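Local coordinates for protein PaxB (Photorhabdus luminescens, PDB 6EK4) that probably acts as the B component of a two-component alpha-helical pore-forming toxin of the YaxAB kind, which perforates target membranes, at residues A[65-68]-A[69-73]; A[260-263]-A[264-268]; A[336-339]-A[340-343]. All blocks are in the same frame, centred on the assembly; numbering follows the deposited sequence.

Contact 1: residues A[65-68]-A[69-73]; sequences VPQL and QTVLR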
loop_
_atom_site.group_PDB
_atom_site.type_symbol
_atom_site.label_atom_id
_atom_site.label_comp_id
_atom_site.label_asym_id
_atom_site.label_seq_id
_atom_site.Cartn_x
_atom_site.Cartn_y
_atom_site.Cartn_z
ATOM N N VAL A 65 19.076 -18.348 11.345
ATOM C CA VAL A 65 20.461 -18.215 10.881
ATOM C C VAL A 65 21.490 -18.540 11.982
ATOM O O VAL A 65 22.320 -19.427 11.790
ATOM C CB VAL A 65 20.725 -16.824 10.246
ATOM C CG1 VAL A 65 22.197 -16.658 9.882
ATOM C CG2 VAL A 65 19.852 -16.634 9.014
ATOM N N PRO A 66 21.434 -17.840 13.135
ATOM C CA PRO A 66 22.368 -18.164 14.221
ATOM C C PRO A 66 22.100 -19.514 14.891
ATOM O O PRO A 66 23.003 -20.075 15.513
ATOM C CB PRO A 66 22.154 -17.022 15.221
ATOM C CG PRO A 66 20.765 -16.565 14.971
ATOM C CD PRO A 66 20.572 -16.700 13.491
ATOM N N GLN A 67 20.874 -20.021 14.770
ATOM C CA GLN A 67 20.524 -21.340 15.297
ATOM C C GLN A 67 21.203 -22.444 14.489
ATOM O O GLN A 67 21.850 -23.326 15.054
ATOM C CB GLN A 67 19.003 -21.537 15.286
ATOM C CG GLN A 67 18.518 -22.904 15.760
ATOM C CD GLN A 67 18.932 -23.227 17.185
ATOM O OE1 GLN A 67 19.100 -22.335 18.017
ATOM N NE2 GLN A 67 19.092 -24.514 17.475
ATOM N N LEU A 68 21.046 -22.387 13.168
ATOM C CA LEU A 68 21.635 -23.386 12.273
ATOM C C LEU A 68 23.158 -23.271 12.193
ATOM O O LEU A 68 23.844 -24.276 12.001
ATOM C CB LEU A 68 21.024 -23.283 10.873
ATOM C CG LEU A 68 19.544 -23.663 10.774
ATOM C CD1 LEU A 68 19.003 -23.330 9.392
ATOM C CD2 LEU A 68 19.330 -25.135 11.095
ATOM N N GLN A 69 23.683 -22.055 12.332
ATOM C CA GLN A 69 25.131 -21.854 12.397
ATOM C C GLN A 69 25.721 -22.593 13.594
ATOM O O GLN A 69 26.710 -23.307 13.457
ATOM C CB GLN A 69 25.489 -20.367 12.468
ATOM C CG GLN A 69 25.553 -19.681 11.111
ATOM C CD GLN A 69 26.069 -18.254 11.187
ATOM O OE1 GLN A 69 26.614 -17.730 10.216
ATOM N NE2 GLN A 69 25.897 -17.617 12.341
ATOM N N THR A 70 25.099 -22.430 14.760
ATOM C CA THR A 70 25.533 -23.123 15.975
ATOM C C THR A 70 25.559 -24.640 15.784
ATOM O O THR A 70 26.521 -25.299 16.172
ATOM C CB THR A 70 24.618 -22.794 17.175
ATOM O OG1 THR A 70 24.596 -21.377 17.391
ATOM C CG2 THR A 70 25.108 -23.491 18.444
ATOM N N VAL A 71 24.506 -25.180 15.176
ATOM C CA VAL A 71 24.375 -26.626 14.978
ATOM C C VAL A 71 25.437 -27.167 14.013
ATOM O O VAL A 71 26.104 -28.159 14.314
ATOM C CB VAL A 71 22.957 -26.995 14.471
ATOM C CG1 VAL A 71 22.881 -28.459 14.062
ATOM C CG2 VAL A 71 21.913 -26.695 15.539
ATOM N N LEU A 72 25.590 -26.514 12.863
ATOM C CA LEU A 72 26.562 -26.944 11.849
ATOM C C LEU A 72 28.015 -26.780 12.297
ATOM O O LEU A 72 28.878 -27.550 11.879
ATOM C CB LEU A 72 26.340 -26.198 10.525
ATOM C CG LEU A 72 25.390 -26.843 9.509
ATOM C CD1 LEU A 72 24.132 -27.397 10.166
ATOM C CD2 LEU A 72 25.031 -25.836 8.425
ATOM N N ARG A 73 28.282 -25.786 13.141
ATOM C CA ARG A 73 29.643 -25.526 13.629
ATOM C C ARG A 73 30.141 -26.555 14.652
ATOM O O ARG A 73 31.338 -26.610 14.932
ATOM C CB ARG A 73 29.742 -24.118 14.226
ATOM C CG ARG A 73 29.742 -23.006 13.184
ATOM C CD ARG A 73 29.835 -21.604 13.782
ATOM N NE ARG A 73 28.964 -21.380 14.942
ATOM C CZ ARG A 73 28.468 -20.197 15.315
ATOM N NH1 ARG A 73 27.691 -20.126 16.392
ATOM N NH2 ARG A 73 28.731 -19.083 14.633
#

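Contact 2: residues A[260-263]-A[264-268]; sequences RINQ and INKDC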
loop_
_atom_site.group_PDB
_atom_site.type_symbol
_atom_site.label_atom_id
_atom_site.label_comp_id
_atom_site.label_asym_id
_atom_site.label_seq_id
_atom_site.Cartn_x
_atom_site.Cartn_y
_atom_site.Cartn_z
ATOM N N ARG A 260 -30.391 31.087 -4.046
ATOM C CA ARG A 260 -30.018 29.921 -4.848
ATOM C C ARG A 260 -28.503 29.712 -4.844
ATOM O O ARG A 260 -28.035 28.574 -4.799
ATOM C CB ARG A 260 -30.541 30.052 -6.284
ATOM C CG ARG A 260 -31.071 28.746 -6.861
ATOM C CD ARG A 260 -31.593 28.901 -8.285
ATOM N NE ARG A 260 -32.631 29.928 -8.408
ATOM C CZ ARG A 260 -33.243 30.250 -9.547
ATOM N NH1 ARG A 260 -32.943 29.625 -10.683
ATOM N NH2 ARG A 260 -34.169 31.205 -9.551
ATOM N N ILE A 261 -27.743 30.807 -4.888
ATOM C CA ILE A 261 -26.278 30.744 -4.808
ATOM C C ILE A 261 -25.836 30.222 -3.440
ATOM O O ILE A 261 -24.936 29.385 -3.352
ATOM C CB ILE A 261 -25.627 32.119 -5.087
ATOM C CG1 ILE A 261 -25.797 32.488 -6.564
ATOM C CG2 ILE A 261 -24.143 32.107 -4.733
ATOM C CD1 ILE A 261 -25.432 33.920 -6.892
ATOM N N ASN A 262 -26.470 30.725 -2.382
ATOM C CA ASN A 262 -26.215 30.244 -1.025
ATOM C C ASN A 262 -26.543 28.760 -0.878
ATOM O O ASN A 262 -25.822 28.027 -0.202
ATOM C CB ASN A 262 -27.019 31.060 -0.008
ATOM C CG ASN A 262 -26.818 30.579 1.419
ATOM O OD1 ASN A 262 -25.686 30.406 1.875
ATOM N ND2 ASN A 262 -27.919 30.358 2.131
ATOM N N GLN A 263 -27.627 28.327 -1.516
ATOM C CA GLN A 263 -28.025 26.919 -1.502
ATOM C C GLN A 263 -27.010 26.037 -2.234
ATOM O O GLN A 263 -26.744 24.914 -1.806
ATOM C CB GLN A 263 -29.420 26.751 -2.121
ATOM C CG GLN A 263 -29.984 25.337 -2.054
ATOM C CD GLN A 263 -30.093 24.810 -0.635
ATOM O OE1 GLN A 263 -30.837 25.349 0.185
ATOM N NE2 GLN A 263 -29.353 23.745 -0.342
ATOM N N ILE A 264 -26.452 26.544 -3.331
ATOM C CA ILE A 264 -25.433 25.812 -4.090
ATOM C C ILE A 264 -24.124 25.710 -3.299
ATOM O O ILE A 264 -23.461 24.670 -3.324
ATOM C CB ILE A 264 -25.189 26.454 -5.478
ATOM C CG1 ILE A 264 -26.410 26.234 -6.378
ATOM C CG2 ILE A 264 -23.952 25.867 -6.149
ATOM C CD1 ILE A 264 -26.465 27.149 -7.583
ATOM N N ASN A 265 -23.759 26.784 -2.601
ATOM C CA ASN A 265 -22.578 26.772 -1.729
ATOM C C ASN A 265 -22.702 25.744 -0.608
ATOM O O ASN A 265 -21.731 25.061 -0.282
ATOM C CB ASN A 265 -22.314 28.160 -1.132
ATOM C CG ASN A 265 -21.641 29.105 -2.112
ATOM O OD1 ASN A 265 -20.704 28.725 -2.815
ATOM N ND2 ASN A 265 -22.108 30.346 -2.154
ATOM N N LYS A 266 -23.895 25.642 -0.024
ATOM C CA LYS A 266 -24.170 24.637 1.003
ATOM C C LYS A 266 -24.099 23.221 0.432
ATOM O O LYS A 266 -23.530 22.326 1.059
ATOM C CB LYS A 266 -25.538 24.876 1.657
ATOM C CG LYS A 266 -25.571 26.073 2.597
ATOM C CD LYS A 266 -26.838 26.115 3.439
ATOM C CE LYS A 266 -28.055 26.497 2.613
ATOM N NZ LYS A 266 -29.257 26.711 3.466
ATOM N N ASP A 267 -24.671 23.026 -0.756
ATOM C CA ASP A 267 -24.655 21.717 -1.419
ATOM C C ASP A 267 -23.244 21.296 -1.835
ATOM O O ASP A 267 -22.904 20.113 -1.766
ATOM C CB ASP A 267 -25.585 21.711 -2.641
ATOM C CG ASP A 267 -27.059 21.811 -2.263
ATOM O OD1 ASP A 267 -27.402 21.591 -1.082
ATOM O OD2 ASP A 267 -27.880 22.111 -3.156
ATOM N N CYS A 268 -22.430 22.260 -2.265
ATOM C CA CYS A 268 -21.031 21.989 -2.621
ATOM C C CYS A 268 -20.185 21.626 -1.400
ATOM O O CYS A 268 -19.279 20.801 -1.500
ATOM C CB CYS A 268 -20.407 23.180 -3.355
ATOM S SG CYS A 268 -20.845 23.276 -5.106
HETATM O O HOH W 1 -23.687 32.204 -0.187
#

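Contact 3: residues A[336-339]-A[340-343]; sequences QLDF and LDDL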
loop_
_atom_site.group_PDB
_atom_site.type_symbol
_atom_site.label_atom_id
_atom_site.label_comp_id
_atom_site.label_asym_id
_atom_site.label_seq_id
_atom_site.Cartn_x
_atom_site.Cartn_y
_atom_site.Cartn_z
ATOM N N GLN A 336 27.331 -24.968 3.151
ATOM C CA GLN A 336 26.137 -24.602 3.917
ATOM C C GLN A 336 26.422 -23.485 4.920
ATOM O O GLN A 336 25.570 -22.631 5.155
ATOM C CB GLN A 336 25.570 -25.819 4.655
ATOM C CG GLN A 336 24.827 -26.798 3.760
ATOM C CD GLN A 336 24.186 -27.937 4.534
ATOM O OE1 GLN A 336 24.111 -27.910 5.762
ATOM N NE2 GLN A 336 23.713 -28.947 3.812
ATOM N N LEU A 337 27.612 -23.501 5.514
ATOM C CA LEU A 337 28.008 -22.457 6.461
ATOM C C LEU A 337 28.242 -21.117 5.765
ATOM O O LEU A 337 27.801 -20.080 6.261
ATOM C CB LEU A 337 29.255 -22.875 7.246
ATOM C CG LEU A 337 29.013 -23.835 8.416
ATOM C CD1 LEU A 337 30.335 -24.362 8.954
ATOM C CD2 LEU A 337 28.208 -23.169 9.526
ATOM N N ASP A 338 28.927 -21.141 4.622
ATOM C CA ASP A 338 29.144 -19.929 3.819
ATOM C C ASP A 338 27.824 -19.278 3.405
ATOM O O ASP A 338 27.729 -18.052 3.328
ATOM C CB ASP A 338 29.976 -20.239 2.566
ATOM C CG ASP A 338 31.452 -20.447 2.871
ATOM O OD1 ASP A 338 31.837 -20.457 4.060
ATOM O OD2 ASP A 338 32.233 -20.605 1.908
ATOM N N PHE A 339 26.817 -20.104 3.134
ATOM C CA PHE A 339 25.477 -19.619 2.815
ATOM C C PHE A 339 24.847 -18.903 4.008
ATOM O O PHE A 339 24.208 -17.864 3.844
ATOM C CB PHE A 339 24.585 -20.780 2.370
ATOM C CG PHE A 339 23.168 -20.381 2.076
ATOM C CD1 PHE A 339 22.846 -19.758 0.882
ATOM C CD2 PHE A 339 22.154 -20.629 2.994
ATOM C CE1 PHE A 339 21.543 -19.387 0.606
ATOM C CE2 PHE A 339 20.847 -20.263 2.724
ATOM C CZ PHE A 339 20.541 -19.639 1.527
ATOM N N LEU A 340 25.027 -19.464 5.202
ATOM C CA LEU A 340 24.521 -18.850 6.432
ATOM C C LEU A 340 25.319 -17.600 6.806
ATOM O O LEU A 340 24.748 -16.624 7.296
ATOM C CB LEU A 340 24.544 -19.855 7.588
ATOM C CG LEU A 340 23.604 -21.057 7.454
ATOM C CD1 LEU A 340 23.919 -22.100 8.517
ATOM C CD2 LEU A 340 22.147 -20.632 7.535
ATOM N N ASP A 341 26.633 -17.638 6.576
ATOM C CA ASP A 341 27.501 -16.474 6.798
ATOM C C ASP A 341 27.049 -15.280 5.961
ATOM O O ASP A 341 27.144 -14.133 6.404
ATOM C CB ASP A 341 28.962 -16.802 6.453
ATOM C CG ASP A 341 29.593 -17.801 7.413
ATOM O OD1 ASP A 341 28.999 -18.088 8.476
ATOM O OD2 ASP A 341 30.695 -18.302 7.099
ATOM N N ASP A 342 26.566 -15.559 4.753
ATOM C CA ASP A 342 26.023 -14.531 3.865
ATOM C C ASP A 342 24.727 -13.936 4.417
ATOM O O ASP A 342 24.538 -12.722 4.379
ATOM C CB ASP A 342 25.776 -15.108 2.466
ATOM C CG ASP A 342 25.099 -14.118 1.537
ATOM O OD1 ASP A 342 23.966 -14.401 1.095
ATOM O OD2 ASP A 342 25.692 -13.054 1.262
ATOM N N LEU A 343 23.838 -14.791 4.920
ATOM C CA LEU A 343 22.572 -14.335 5.496
ATOM C C LEU A 343 22.798 -13.474 6.738
ATOM O O LEU A 343 22.103 -12.479 6.943
ATOM C CB LEU A 343 21.667 -15.523 5.840
ATOM C CG LEU A 343 21.121 -16.337 4.665
ATOM C CD1 LEU A 343 20.309 -17.517 5.177
ATOM C CD2 LEU A 343 20.279 -15.477 3.733
#

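Contact 1: residues A[65-68]-A[69-73]
The last turns of helix 42-73 run through a proline kink, where P66 and T70 meet one turn apart. P66 has no N-H to give to the preceding turn, and the helix bends there, yet its carbonyl serves the following turn twice. The backbone N of T70 reaches P66 O at 3.2 Å from well above the carbonyl plane, while T70 OG1 donates to the same P66 O at 2.8 Å, nearly in line with the C=O bond. The threonine's first torsion (chi1 -57°) explains this: OG1 sits beside its own backbone N, turned toward the preceding turn, and the methyl CG2 lies opposite that N. Regular bonds continue on either side of this pair, from Q69 N to V65 O at 3.0 Å and from L72 N to L68 O at 3.0 Å. On another flank, V71 CG2 lies 3.4 Å from Q67 O and 4.1 Å from Q67 NE2, where the glutamine chain, bent at chi2, slants across the valine. L68 and V71 turn to helix 101-141, whereas V65 and L72 pack on helix 326-348. Two bonds thus grip the carbonyl of the kink residue, and the threonine hydroxyl, on the exposed side of the helix, has its proton committed to the backbone.

Contact 2: residues A[260-263]-A[264-268]
Q263 and D267, four residues apart on the long helix 247-321, join their side chains through a single hydrogen bond on the surface. Q263 NE2 gives it to D267 OD1 at 3.0 Å, with a bent N-H...O angle of 134°. The oxygen lies in the glutamine's amide plane, but the nitrogen meets the carboxylate from above its plane. Two torsions bring the amide there: CG of Q263 stands opposite the backbone N, and a bend at chi2 (58°) then swings the amide along the helix toward D267. The aspartate answers with CG beside its own backbone N (chi1 -68°), which leans the carboxylate back toward the preceding turn. K266 slants across two neighbours, its CE 3.9 Å from Q263 OE1 and 3.9 Å from N262 ND2. One turn apart on another flank, I261 and N265 run side by side, CG2 of the isoleucine 3.7 Å from ND2 of the asparagine. That ND2 donates to a water at 3.1 Å, and the same water makes a weak bond to N262 OD1. Through OD1, N265 accepts a hydrogen bond from K174 of helix 149-193. Against this same helix the apolar side is laid: I261 touches L177, I264 packs on Q170 and K174, and C268 also meets Q170, leaving the Q263-D267 pair on the exposed side.

Contact 3: residues A[336-339]-A[340-343]
Q336 meets L340 one turn on in helix 326-348: its carbonyl accepts the leucine N-H at 3.2 Å, and L340 CG lies 3.4 Å from the same Q336 O. L337 comes next, with its O taking the backbone N of D341 at 2.7 Å. The carboxylate of D341 leans back toward that preceding turn, since CG lies beside the aspartate's own backbone N; its oxygens and L337 O are all acceptors and do not bond. Then comes D338, whose O receives D342 N; its carboxylate stands near that of D341, with OD1 of D338 3.9 Å from D341 OD2 and the two planes 38° apart. Both acids are exposed, so solvent probably screens most of the like charge, though each may find its proton a little harder to lose. F339 closes the first segment. With CG opposite the backbone N (chi1 178°), the ring is carried out to L343, and CE2 of the phenylalanine meets CD1 of the leucine at 3.7 Å, obliquely to the ring. In the backbone, F339 O accepts L343 N at 3.3 Å. Helix 247-321 takes up this side: W309 touches F339, L340 and L343, while the F312 ring meets that of F339 at a steep angle. Helix 42-73 covers the adjoining flank, where L72 packs on L337, and V65 on L343.

Contacts 1 and 3 are direct neighbours in one part of the elongated helical molecule, their centres about 10 Å apart. They lie on two helices that pack together: L72 CD2 comes within 3.5 Å of Q336 OE1, and V65 CG1 within 3.6 Å of L340 O. Contact 2 is remote from both, on the other side of the chain's centre, with its centre about 72 Å from that of contact 1 and about 69 Å from that of contact 3. Helix 247-321 nevertheless connects the two regions, carrying residues 260-268 near its beginning and, near its end, W309 and F312, which pack against contact 3.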